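Local coordinates for nitrogenase molybdenum-iron protein beta chain (Clostridium pasteurianum, PDB 4WES) that forms, with the alpha chain, the molybdenum-iron component of nitrogenase, which reduces dinitrogen to ammonium, and binds an [8Fe-7S] cluster shared with that chain, at residues B[171-176]-B[230-235]; B[179-184]-B[207-212]; B[189-192]-B[197-200]; B[249-254]-B[259-264]. One frame throughout, in Å; residues are numbered along the deposited sequence.

Interaction 1: residues B[171-176]-B[230-235]; sequences KINVIP and KDTGNS
The carboxamide of Asn173 is gripped at both of its polar atoms. Its OD1 accepts a hydrogen bond from Ser235 OG at 2.7 Å; the hydroxyl comes from above the carbonyl plane, 42° out of it. On the nitrogen side, ND2 gives a nearly straight bond to Thr232 O at 3.0 Å, and that oxygen lies close to the amide plane. A second acceptor, Thr238 OG1, also takes ND2, so the rotation of this buried amide is well fixed. Asn173 sits on strand 172-175, an inner strand of a four-stranded parallel sheet, while residues 230-235 carry the chain from the end of helix 226-231 through a 3-10 turn into strand 237-241, next to it in the sheet. The methyl CG2 of Thr232 packs 3.6 Å from Asn173 OD1, and the Thr232 hydroxyl turns to Leu229 O and Ser162. Nearer the strand's start, Ser235 CB rests 3.3 Å from Lys171 O. The extended Lys171 chain carries NZ to a water at 2.8 Å, which donates in turn to Asp231 OD2 at 2.8 Å. Asp231 OD1 receives Asn234 ND2 at 2.9 Å, a bond that ties the turn together from within.

Interaction 2: residues B[179-184]-B[207-212]; sequences VGPADM and VLDGPT
Van der Waals packing of a proline ring against an aspartate side chain joins the start of helix 181-193 to the long loop that follows strand 198-200. The contact is small and buried, and no hydrogen bond crosses it. Pro181, in the first turn of the helix, meets Asp209 with two ring carbons: CB lies 3.4 Å from Asp209 OD2, and CG lies 3.9 Å from Asp209 CB. The two side chains run alongside one another, pointing opposite ways, which sets the aspartate's methylene and carboxylate alongside the CB-CG edge of the proline. Asp209 CG stands between its own backbone N and carbonyl carbon (chi1 63°), which directs the carboxylate at the helix start. Its charge is answered just beyond the two segments: OD2 forms a salt bridge with Arg185 NE, one turn along the same helix, and OD1 accepts from Gly206 N. OD2 thus ties the loop to the helix through Arg185, whereas OD1 braces the loop itself. Just before the helix, Gly180 takes the N-cap position and its carbonyl O accepts from Met184 N at 3.0 Å. Further along the loop, Thr212 OG1 bonds Asp301 of the second beta subunit, itself a ligand of a bound iron(II) ion. Leu208 approaches the proline from the loop, its backbone C 4.4 Å from Pro181 CG, and both residues pack against Tyr30 of helix 24-33 and Phe60 of helix 46-60.

Interaction 3: residues B[189-192]-B[197-200]; sequences RLFE and PYIM
With chi1 at 66°, Tyr198 folds its ring back over its own backbone, which turns the phenol toward the end of the preceding helix, while Glu192 sends an extended chain out from that helix to meet the hydroxyl. This is the helix-to-strand half of a right-handed beta-alpha-beta crossover, in which strand 172-175, helix 181-193 and strand 198-200 follow one another and the two strands lie parallel side by side in the sheet. Phe191 faces the sheet from the helix and carries the apolar part of the contact. Its CD1 touches Tyr198 CB at 3.5 Å, and its CB lies 3.6 Å from Tyr198 CD1, so each residue brings both its methylene and its ring to the other. The rings themselves meet obliquely, with centroids 5.0 Å apart and planes inclined at 40°. Phe191 also packs on Ile172 and Val174, which places it between the helix and the neighbouring strand, and Met200 continues the same helix-facing row further along its strand against Met184 and Ile187. Toward the outside, the methylene chain of Glu192 runs past the tyrosine, its CG 3.9 Å from Tyr198 CE1. The polar ends then close the contact at its exposed margin: Tyr198 OH donates to Glu192 OE2 at 2.7 Å, reaching the oxygen on its anti side and 28° out of the carboxylate plane.

Interaction 4: residues B[249-254]-B[259-264]; sequences GAKTLE and VPFKTL
Ala250 opens the contact by setting its methyl against the base of Phe261, with CB 3.9 Å from Phe261 CB, while its carbonyl carbon and the nitrogen of Lys251 lie over one face of the ring, toward the rim. Ala250 O accepts from a water at 2.9 Å, and the same water donates to Val259 O, linking helix and loop. At Lys251 the aliphatic chain crosses the far end of the ring, with CG only 3.2 Å from Phe261 CZ, a tight contact. Leu253 packs its CG 4.2 Å from Val259 CB. Glu254 holds CG anti to its backbone N (chi1 -176°), and the extended chain lays the carboxylate at the ring edge: OE2 lies in the ring plane, 3.3 Å from Phe261 CE1, with the carboxylate nearly perpendicular to the ring. A second water joins Glu254 OE1 to Phe261 N, and Glu254 CA makes a C-H...O contact with Val259 O at 3.2 Å. The axes of 249-254 and 261-264 approach to 8.8 Å and run antiparallel at 171°, as expected for the return from helix to strand in a beta-alpha-beta unit of a Rossmann-like parallel sheet.

How the interactions relate
Interactions 1, 3 and 4 gather on one four-stranded parallel sheet, ordered 198-200, 172-175, 237-241, 261-264. Interaction 1 lies about 10 Å, centre to centre, from each of the other two, whose centres stand about 17 Å apart toward opposite edges of the sheet. Val174 N and Ile199 O, 2.8 Å apart, join interactions 1 and 3 through a probable backbone bond; Leu253 CD2 packs on Asn173 ND2 between 1 and 4. Interaction 2 shares helix 181-193 with interaction 3 and extends from the sheet domain toward the subunit interface. Along the chain, interaction 3 nests inside 2 and 2 inside 1, while interaction 4 follows, so successive crossovers build one domain.

Interaction 1: residues B[171-176]-B[230-235]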
loop_
_atom_site.group_PDB
_atom_site.type_symbol
_atom_site.label_atom_id
_atom_site.label_comp_id
_atom_site.label_asym_id
_atom_site.label_seq_id
_atom_site.Cartn_x
_atom_site.Cartn_y
_atom_site.Cartn_z
ATOM N N LYS B 171 27.783 -26.923 -10.758
ATOM C CA LYS B 171 26.943 -25.846 -10.236
ATOM C C LYS B 171 27.456 -24.471 -10.694
ATOM O O LYS B 171 28.629 -24.296 -11.039
ATOM C CB LYS B 171 26.898 -25.876 -8.702
ATOM C CG LYS B 171 26.333 -27.184 -8.152
ATOM C CD LYS B 171 26.252 -27.182 -6.635
ATOM C CE LYS B 171 25.686 -28.496 -6.152
ATOM N NZ LYS B 171 25.476 -28.506 -4.677
ATOM N N ILE B 172 26.564 -23.484 -10.613
ATOM C CA ILE B 172 26.917 -22.092 -10.778
ATOM C C ILE B 172 26.838 -21.432 -9.376
ATOM O O ILE B 172 25.851 -21.601 -8.673
ATOM C CB ILE B 172 25.950 -21.383 -11.735
ATOM C CG1 ILE B 172 26.158 -21.940 -13.152
ATOM C CG2 ILE B 172 26.126 -19.862 -11.715
ATOM C CD1 ILE B 172 25.226 -21.381 -14.195
ATOM N N ASN B 173 27.899 -20.724 -8.978
ATOM C CA ASN B 173 27.838 -19.924 -7.749
ATOM C C ASN B 173 27.054 -18.638 -8.049
ATOM O O ASN B 173 27.244 -18.057 -9.128
ATOM C CB ASN B 173 29.214 -19.519 -7.275
ATOM C CG ASN B 173 30.105 -20.694 -6.968
ATOM O OD1 ASN B 173 29.654 -21.705 -6.445
ATOM N ND2 ASN B 173 31.390 -20.536 -7.289
ATOM N N VAL B 174 26.247 -18.176 -7.115
ATOM C CA VAL B 174 25.614 -16.882 -7.235
ATOM C C VAL B 174 25.844 -16.091 -5.958
ATOM O O VAL B 174 25.483 -16.547 -4.875
ATOM C CB VAL B 174 24.122 -16.966 -7.652
ATOM C CG1 VAL B 174 23.300 -17.838 -6.718
ATOM C CG2 VAL B 174 23.524 -15.568 -7.803
ATOM N N ILE B 175 26.460 -14.923 -6.112
ATOM C CA ILE B 175 26.619 -13.993 -5.006
ATOM C C ILE B 175 25.554 -12.925 -5.253
ATOM O O ILE B 175 25.627 -12.209 -6.242
ATOM C CB ILE B 175 28.033 -13.389 -4.941
ATOM C CG1 ILE B 175 29.094 -14.486 -4.832
ATOM C CG2 ILE B 175 28.128 -12.408 -3.804
ATOM C CD1 ILE B 175 30.524 -13.979 -5.020
ATOM N N PRO B 176 24.522 -12.870 -4.386
ATOM C CA PRO B 176 23.323 -12.113 -4.714
ATOM C C PRO B 176 23.409 -10.617 -4.402
ATOM O O PRO B 176 22.455 -9.890 -4.645
ATOM C CB PRO B 176 22.262 -12.787 -3.863
ATOM C CG PRO B 176 23.011 -13.181 -2.634
ATOM C CD PRO B 176 24.343 -13.678 -3.166
ATOM N N LYS B 230 32.781 -24.278 1.034
ATOM C CA LYS B 230 34.023 -24.888 0.550
ATOM C C LYS B 230 33.910 -25.286 -0.926
ATOM O O LYS B 230 34.818 -25.030 -1.736
ATOM C CB LYS B 230 34.411 -26.110 1.392
ATOM C CG LYS B 230 34.787 -25.773 2.821
ATOM C CD LYS B 230 35.092 -27.032 3.608
ATOM C CE LYS B 230 35.435 -26.723 5.045
ATOM N NZ LYS B 230 35.681 -27.954 5.846
ATOM N N ASP B 231 32.778 -25.879 -1.272
ATOM C CA ASP B 231 32.560 -26.432 -2.591
ATOM C C ASP B 231 32.407 -25.384 -3.692
ATOM O O ASP B 231 32.432 -25.733 -4.883
ATOM C CB ASP B 231 31.340 -27.353 -2.565
ATOM C CG ASP B 231 31.317 -28.347 -3.734
ATOM O OD1 ASP B 231 32.359 -29.023 -3.988
ATOM O OD2 ASP B 231 30.246 -28.489 -4.360
ATOM N N THR B 232 32.293 -24.106 -3.306
ATOM C CA THR B 232 32.250 -23.036 -4.318
ATOM C C THR B 232 33.481 -23.005 -5.230
ATOM O O THR B 232 33.406 -22.543 -6.369
ATOM C CB THR B 232 32.101 -21.638 -3.690
ATOM O OG1 THR B 232 33.157 -21.388 -2.764
ATOM C CG2 THR B 232 30.768 -21.506 -3.005
ATOM N N GLY B 233 34.602 -23.544 -4.744
ATOM C CA GLY B 233 35.785 -23.630 -5.581
ATOM C C GLY B 233 35.709 -24.664 -6.693
ATOM O O GLY B 233 36.577 -24.693 -7.580
ATOM N N ASN B 234 34.694 -25.533 -6.640
ATOM C CA ASN B 234 34.497 -26.610 -7.630
ATOM C C ASN B 234 33.434 -26.304 -8.668
ATOM O O ASN B 234 33.116 -27.134 -9.490
ATOM C CB ASN B 234 34.139 -27.891 -6.900
ATOM C CG ASN B 234 35.326 -28.490 -6.180
ATOM O OD1 ASN B 234 36.450 -28.538 -6.729
ATOM N ND2 ASN B 234 35.102 -28.976 -4.959
ATOM N N SER B 235 32.904 -25.084 -8.641
ATOM C CA SER B 235 31.832 -24.686 -9.539
ATOM C C SER B 235 32.329 -24.311 -10.935
ATOM O O SER B 235 33.523 -24.098 -11.136
ATOM C CB SER B 235 31.017 -23.552 -8.907
ATOM O OG SER B 235 30.514 -24.009 -7.674
HETATM O O HOH W 1 27.755 -27.825 -3.256
#

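Interaction 2: residues B[179-184]-B[207-212]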
loop_
_atom_site.group_PDB
_atom_site.type_symbol
_atom_site.label_atom_id
_atom_site.label_comp_id
_atom_site.label_asym_id
_atom_site.label_seq_id
_atom_site.Cartn_x
_atom_site.Cartn_y
_atom_site.Cartn_z
ATOM N N VAL B 179 21.124 -7.671 -0.816
ATOM C CA VAL B 179 19.712 -7.735 -1.072
ATOM C C VAL B 179 19.073 -8.477 0.074
ATOM O O VAL B 179 19.759 -9.176 0.819
ATOM C CB VAL B 179 19.356 -8.366 -2.435
ATOM C CG1 VAL B 179 20.007 -7.574 -3.569
ATOM C CG2 VAL B 179 19.788 -9.819 -2.507
ATOM N N GLY B 180 17.763 -8.380 0.211
ATOM C CA GLY B 180 17.080 -9.011 1.319
ATOM C C GLY B 180 16.834 -10.491 1.124
ATOM O O GLY B 180 16.944 -11.018 0.012
ATOM N N PRO B 181 16.443 -11.176 2.189
ATOM C CA PRO B 181 16.142 -12.614 2.099
ATOM C C PRO B 181 15.061 -12.923 1.082
ATOM O O PRO B 181 15.117 -13.984 0.455
ATOM C CB PRO B 181 15.775 -12.991 3.539
ATOM C CG PRO B 181 15.400 -11.699 4.206
ATOM C CD PRO B 181 16.254 -10.656 3.556
ATOM N N ALA B 182 14.065 -12.053 0.898
ATOM C CA ALA B 182 13.071 -12.321 -0.110
ATOM C C ALA B 182 13.664 -12.338 -1.503
ATOM O O ALA B 182 13.216 -13.079 -2.391
ATOM C CB ALA B 182 11.941 -11.341 -0.031
ATOM N N ASP B 183 14.630 -11.443 -1.738
ATOM C CA ASP B 183 15.310 -11.399 -3.033
ATOM C C ASP B 183 16.177 -12.632 -3.243
ATOM O O ASP B 183 16.203 -13.202 -4.330
ATOM C CB ASP B 183 16.155 -10.119 -3.105
ATOM C CG ASP B 183 15.311 -8.867 -3.084
ATOM O OD1 ASP B 183 15.731 -7.913 -2.408
ATOM O OD2 ASP B 183 14.252 -8.871 -3.737
ATOM N N MET B 184 16.855 -13.072 -2.168
ATOM C CA MET B 184 17.577 -14.336 -2.250
ATOM C C MET B 184 16.645 -15.495 -2.580
ATOM O O MET B 184 16.984 -16.332 -3.435
ATOM C CB MET B 184 18.370 -14.567 -0.960
ATOM C CG MET B 184 19.536 -13.590 -0.809
ATOM S SD MET B 184 19.833 -13.185 0.893
ATOM C CE MET B 184 21.392 -12.264 0.768
ATOM N N VAL B 207 16.859 -17.054 7.749
ATOM C CA VAL B 207 17.633 -16.575 8.876
ATOM C C VAL B 207 17.049 -15.229 9.388
ATOM O O VAL B 207 16.855 -15.082 10.594
ATOM C CB VAL B 207 19.131 -16.392 8.526
ATOM C CG1 VAL B 207 19.917 -15.971 9.774
ATOM C CG2 VAL B 207 19.705 -17.671 7.948
ATOM N N LEU B 208 16.826 -14.297 8.474
ATOM C CA LEU B 208 16.277 -12.979 8.848
ATOM C C LEU B 208 14.840 -12.772 8.387
ATOM O O LEU B 208 14.325 -11.671 8.450
ATOM C CB LEU B 208 17.210 -11.884 8.358
ATOM C CG LEU B 208 18.445 -11.718 9.225
ATOM C CD1 LEU B 208 19.557 -10.979 8.525
ATOM C CD2 LEU B 208 18.115 -11.033 10.539
ATOM N N ASP B 209 14.146 -13.866 8.039
ATOM C CA ASP B 209 12.747 -13.832 7.648
ATOM C C ASP B 209 12.052 -15.105 8.135
ATOM O O ASP B 209 11.133 -15.618 7.490
ATOM C CB ASP B 209 12.608 -13.687 6.113
ATOM C CG ASP B 209 13.184 -14.852 5.348
ATOM O OD1 ASP B 209 13.786 -15.761 5.969
ATOM O OD2 ASP B 209 13.014 -14.844 4.120
ATOM N N GLY B 210 12.475 -15.611 9.282
ATOM C CA GLY B 210 12.022 -16.914 9.716
ATOM C C GLY B 210 10.721 -16.962 10.469
ATOM O O GLY B 210 10.145 -15.945 10.887
ATOM N N PRO B 211 10.237 -18.181 10.680
ATOM C CA PRO B 211 8.984 -18.416 11.369
ATOM C C PRO B 211 9.101 -18.285 12.890
ATOM O O PRO B 211 10.186 -18.353 13.448
ATOM C CB PRO B 211 8.650 -19.865 11.014
ATOM C CG PRO B 211 10.019 -20.513 10.894
ATOM C CD PRO B 211 10.879 -19.442 10.261
ATOM N N THR B 212 7.949 -18.096 13.545
ATOM C CA THR B 212 7.836 -18.365 14.954
ATOM C C THR B 212 7.314 -19.779 15.122
ATOM O O THR B 212 6.248 -20.090 14.595
ATOM C CB THR B 212 6.889 -17.353 15.664
ATOM O OG1 THR B 212 7.545 -16.092 15.814
ATOM C CG2 THR B 212 6.467 -17.789 17.042
#

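Interaction 3: residues B[189-192]-B[197-200]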
loop_
_atom_site.group_PDB
_atom_site.type_symbol
_atom_site.label_atom_id
_atom_site.label_comp_id
_atom_site.label_asym_id
_atom_site.label_seq_id
_atom_site.Cartn_x
_atom_site.Cartn_y
_atom_site.Cartn_z
ATOM N N ARG B 189 14.566 -19.317 -6.580
ATOM C CA ARG B 189 13.388 -19.840 -7.253
ATOM C C ARG B 189 13.587 -19.840 -8.768
ATOM O O ARG B 189 13.195 -20.784 -9.480
ATOM C CB ARG B 189 12.150 -19.027 -6.861
ATOM C CG ARG B 189 10.843 -19.668 -7.314
ATOM C CD ARG B 189 9.654 -18.724 -7.151
ATOM N NE ARG B 189 9.734 -17.567 -8.030
ATOM C CZ ARG B 189 9.439 -17.595 -9.325
ATOM N NH1 ARG B 189 8.994 -18.716 -9.906
ATOM N NH2 ARG B 189 9.603 -16.521 -10.053
ATOM N N LEU B 190 14.207 -18.778 -9.294
ATOM C CA LEU B 190 14.469 -18.671 -10.720
ATOM C C LEU B 190 15.501 -19.701 -11.194
ATOM O O LEU B 190 15.310 -20.331 -12.243
ATOM C CB LEU B 190 14.885 -17.247 -11.074
ATOM C CG LEU B 190 13.757 -16.223 -10.905
ATOM C CD1 LEU B 190 14.288 -14.800 -11.049
ATOM C CD2 LEU B 190 12.670 -16.438 -11.928
ATOM N N PHE B 191 16.586 -19.874 -10.446
ATOM C CA PHE B 191 17.549 -20.946 -10.757
ATOM C C PHE B 191 16.842 -22.305 -10.807
ATOM O O PHE B 191 17.069 -23.124 -11.715
ATOM C CB PHE B 191 18.653 -21.049 -9.701
ATOM C CG PHE B 191 19.883 -20.199 -9.965
ATOM C CD1 PHE B 191 20.958 -20.758 -10.645
ATOM C CD2 PHE B 191 19.974 -18.892 -9.545
ATOM C CE1 PHE B 191 22.071 -20.004 -10.917
ATOM C CE2 PHE B 191 21.089 -18.161 -9.792
ATOM C CZ PHE B 191 22.148 -18.713 -10.461
ATOM N N GLU B 192 15.971 -22.545 -9.824
ATOM C CA GLU B 192 15.285 -23.837 -9.739
ATOM C C GLU B 192 14.317 -23.999 -10.907
ATOM O O GLU B 192 14.220 -25.090 -11.496
ATOM C CB GLU B 192 14.593 -23.951 -8.392
ATOM C CG GLU B 192 15.645 -24.106 -7.294
ATOM C CD GLU B 192 15.158 -23.890 -5.888
ATOM O OE1 GLU B 192 13.938 -23.741 -5.685
ATOM O OE2 GLU B 192 16.049 -23.868 -4.990
ATOM N N PRO B 197 21.583 -26.207 -11.255
ATOM C CA PRO B 197 22.197 -26.355 -9.928
ATOM C C PRO B 197 23.076 -25.172 -9.571
ATOM O O PRO B 197 23.776 -24.643 -10.451
ATOM C CB PRO B 197 23.021 -27.654 -10.055
ATOM C CG PRO B 197 22.303 -28.424 -11.141
ATOM C CD PRO B 197 21.839 -27.376 -12.113
ATOM N N TYR B 198 23.076 -24.794 -8.290
ATOM C CA TYR B 198 23.741 -23.570 -7.875
ATOM C C TYR B 198 24.160 -23.658 -6.411
ATOM O O TYR B 198 23.669 -24.507 -5.655
ATOM C CB TYR B 198 22.806 -22.332 -8.080
ATOM C CG TYR B 198 21.599 -22.394 -7.169
ATOM C CD1 TYR B 198 20.493 -23.150 -7.481
ATOM C CD2 TYR B 198 21.636 -21.787 -5.926
ATOM C CE1 TYR B 198 19.426 -23.251 -6.597
ATOM C CE2 TYR B 198 20.599 -21.890 -5.051
ATOM C CZ TYR B 198 19.492 -22.637 -5.373
ATOM O OH TYR B 198 18.461 -22.769 -4.473
ATOM N N ILE B 199 25.054 -22.740 -6.044
ATOM C CA ILE B 199 25.382 -22.471 -4.652
ATOM C C ILE B 199 25.199 -20.962 -4.487
ATOM O O ILE B 199 25.898 -20.198 -5.154
ATOM C CB ILE B 199 26.832 -22.818 -4.253
ATOM C CG1 ILE B 199 27.107 -24.317 -4.468
ATOM C CG2 ILE B 199 27.064 -22.437 -2.801
ATOM C CD1 ILE B 199 28.580 -24.655 -4.411
ATOM N N MET B 200 24.263 -20.517 -3.653
ATOM C CA MET B 200 24.118 -19.102 -3.335
ATOM C C MET B 200 24.872 -18.791 -2.060
ATOM O O MET B 200 24.722 -19.522 -1.085
ATOM C CB MET B 200 22.652 -18.728 -3.160
ATOM C CG MET B 200 22.464 -17.254 -2.796
ATOM S SD MET B 200 20.769 -16.730 -2.653
ATOM C CE MET B 200 20.384 -16.596 -4.373
#

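Interaction 4: residues B[249-254]-B[259-264]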
loop_
_atom_site.group_PDB
_atom_site.type_symbol
_atom_site.label_atom_id
_atom_site.label_comp_id
_atom_site.label_asym_id
_atom_site.label_seq_id
_atom_site.Cartn_x
_atom_site.Cartn_y
_atom_site.Cartn_z
ATOM N N GLY B 249 34.227 -10.590 -3.974
ATOM C CA GLY B 249 34.175 -12.011 -3.686
ATOM C C GLY B 249 34.351 -12.872 -4.941
ATOM O O GLY B 249 35.108 -13.862 -4.953
ATOM N N ALA B 250 33.660 -12.491 -6.023
ATOM C CA ALA B 250 33.740 -13.260 -7.275
ATOM C C ALA B 250 35.153 -13.258 -7.850
ATOM O O ALA B 250 35.665 -14.307 -8.296
ATOM C CB ALA B 250 32.770 -12.729 -8.287
ATOM N N LYS B 251 35.798 -12.099 -7.846
ATOM C CA LYS B 251 37.165 -11.970 -8.329
ATOM C C LYS B 251 38.158 -12.728 -7.454
ATOM O O LYS B 251 39.124 -13.331 -7.951
ATOM C CB LYS B 251 37.537 -10.481 -8.409
ATOM C CG LYS B 251 36.806 -9.708 -9.483
ATOM C CD LYS B 251 37.106 -8.201 -9.494
ATOM C CE LYS B 251 36.393 -7.534 -10.661
ATOM N NZ LYS B 251 36.637 -6.062 -10.718
ATOM N N THR B 252 37.945 -12.685 -6.154
ATOM C CA THR B 252 38.824 -13.383 -5.221
ATOM C C THR B 252 38.730 -14.894 -5.474
ATOM O O THR B 252 39.744 -15.600 -5.460
ATOM C CB THR B 252 38.473 -13.027 -3.760
ATOM O OG1 THR B 252 38.608 -11.615 -3.572
ATOM C CG2 THR B 252 39.388 -13.725 -2.758
ATOM N N LEU B 253 37.515 -15.382 -5.718
ATOM C CA LEU B 253 37.294 -16.787 -6.006
ATOM C C LEU B 253 37.945 -17.194 -7.332
ATOM O O LEU B 253 38.485 -18.304 -7.468
ATOM C CB LEU B 253 35.790 -17.086 -6.010
ATOM C CG LEU B 253 35.404 -18.553 -6.172
ATOM C CD1 LEU B 253 36.079 -19.480 -5.186
ATOM C CD2 LEU B 253 33.891 -18.675 -6.084
ATOM N N GLU B 254 37.896 -16.301 -8.332
ATOM C CA GLU B 254 38.570 -16.578 -9.587
ATOM C C GLU B 254 40.090 -16.747 -9.359
ATOM O O GLU B 254 40.724 -17.689 -9.869
ATOM C CB GLU B 254 38.298 -15.492 -10.629
ATOM C CG GLU B 254 38.921 -15.826 -11.992
ATOM C CD GLU B 254 38.786 -14.737 -13.031
ATOM O OE1 GLU B 254 38.562 -15.093 -14.210
ATOM O OE2 GLU B 254 38.907 -13.534 -12.674
ATOM N N VAL B 259 37.739 -20.248 -10.731
ATOM C CA VAL B 259 36.350 -20.223 -11.167
ATOM C C VAL B 259 36.091 -18.900 -11.879
ATOM O O VAL B 259 36.173 -17.828 -11.259
ATOM C CB VAL B 259 35.368 -20.359 -9.973
ATOM C CG1 VAL B 259 33.939 -20.361 -10.471
ATOM C CG2 VAL B 259 35.660 -21.598 -9.132
ATOM N N PRO B 260 35.746 -18.934 -13.182
ATOM C CA PRO B 260 35.471 -17.670 -13.871
ATOM C C PRO B 260 34.221 -16.992 -13.342
ATOM O O PRO B 260 33.380 -17.648 -12.710
ATOM C CB PRO B 260 35.249 -18.069 -15.332
ATOM C CG PRO B 260 35.029 -19.520 -15.313
ATOM C CD PRO B 260 35.512 -20.093 -14.044
ATOM N N PHE B 261 34.090 -15.691 -13.583
ATOM C CA PHE B 261 32.905 -14.998 -13.129
ATOM C C PHE B 261 32.366 -14.086 -14.196
ATOM O O PHE B 261 33.069 -13.671 -15.110
ATOM C CB PHE B 261 33.162 -14.244 -11.813
ATOM C CG PHE B 261 33.982 -12.997 -11.958
ATOM C CD1 PHE B 261 35.360 -13.060 -12.066
ATOM C CD2 PHE B 261 33.367 -11.752 -11.992
ATOM C CE1 PHE B 261 36.102 -11.913 -12.183
ATOM C CE2 PHE B 261 34.107 -10.601 -12.124
ATOM C CZ PHE B 261 35.472 -10.684 -12.226
ATOM N N LYS B 262 31.095 -13.733 -14.019
ATOM C CA LYS B 262 30.413 -12.727 -14.827
ATOM C C LYS B 262 29.690 -11.764 -13.898
ATOM O O LYS B 262 29.001 -12.201 -12.980
ATOM C CB LYS B 262 29.415 -13.417 -15.749
ATOM C CG LYS B 262 28.641 -12.560 -16.719
ATOM C CD LYS B 262 27.981 -13.423 -17.787
ATOM C CE LYS B 262 27.110 -12.608 -18.744
ATOM N NZ LYS B 262 27.770 -11.375 -19.271
ATOM N N THR B 263 29.822 -10.470 -14.161
ATOM C CA THR B 263 29.169 -9.453 -13.373
ATOM C C THR B 263 27.857 -9.073 -14.049
ATOM O O THR B 263 27.821 -8.858 -15.257
ATOM C CB THR B 263 30.073 -8.227 -13.247
ATOM O OG1 THR B 263 31.278 -8.604 -12.583
ATOM C CG2 THR B 263 29.376 -7.093 -12.458
ATOM N N LEU B 264 26.795 -8.964 -13.252
ATOM C CA LEU B 264 25.460 -8.603 -13.710
ATOM C C LEU B 264 24.916 -7.516 -12.807
ATOM O O LEU B 264 25.333 -7.383 -11.645
ATOM C CB LEU B 264 24.531 -9.816 -13.630
ATOM C CG LEU B 264 24.863 -10.976 -14.572
ATOM C CD1 LEU B 264 24.095 -12.226 -14.159
ATOM C CD2 LEU B 264 24.573 -10.604 -16.026
HETATM O O HOH W 2 34.470 -16.743 -9.328
HETATM O O HOH W 3 36.277 -14.657 -15.239
#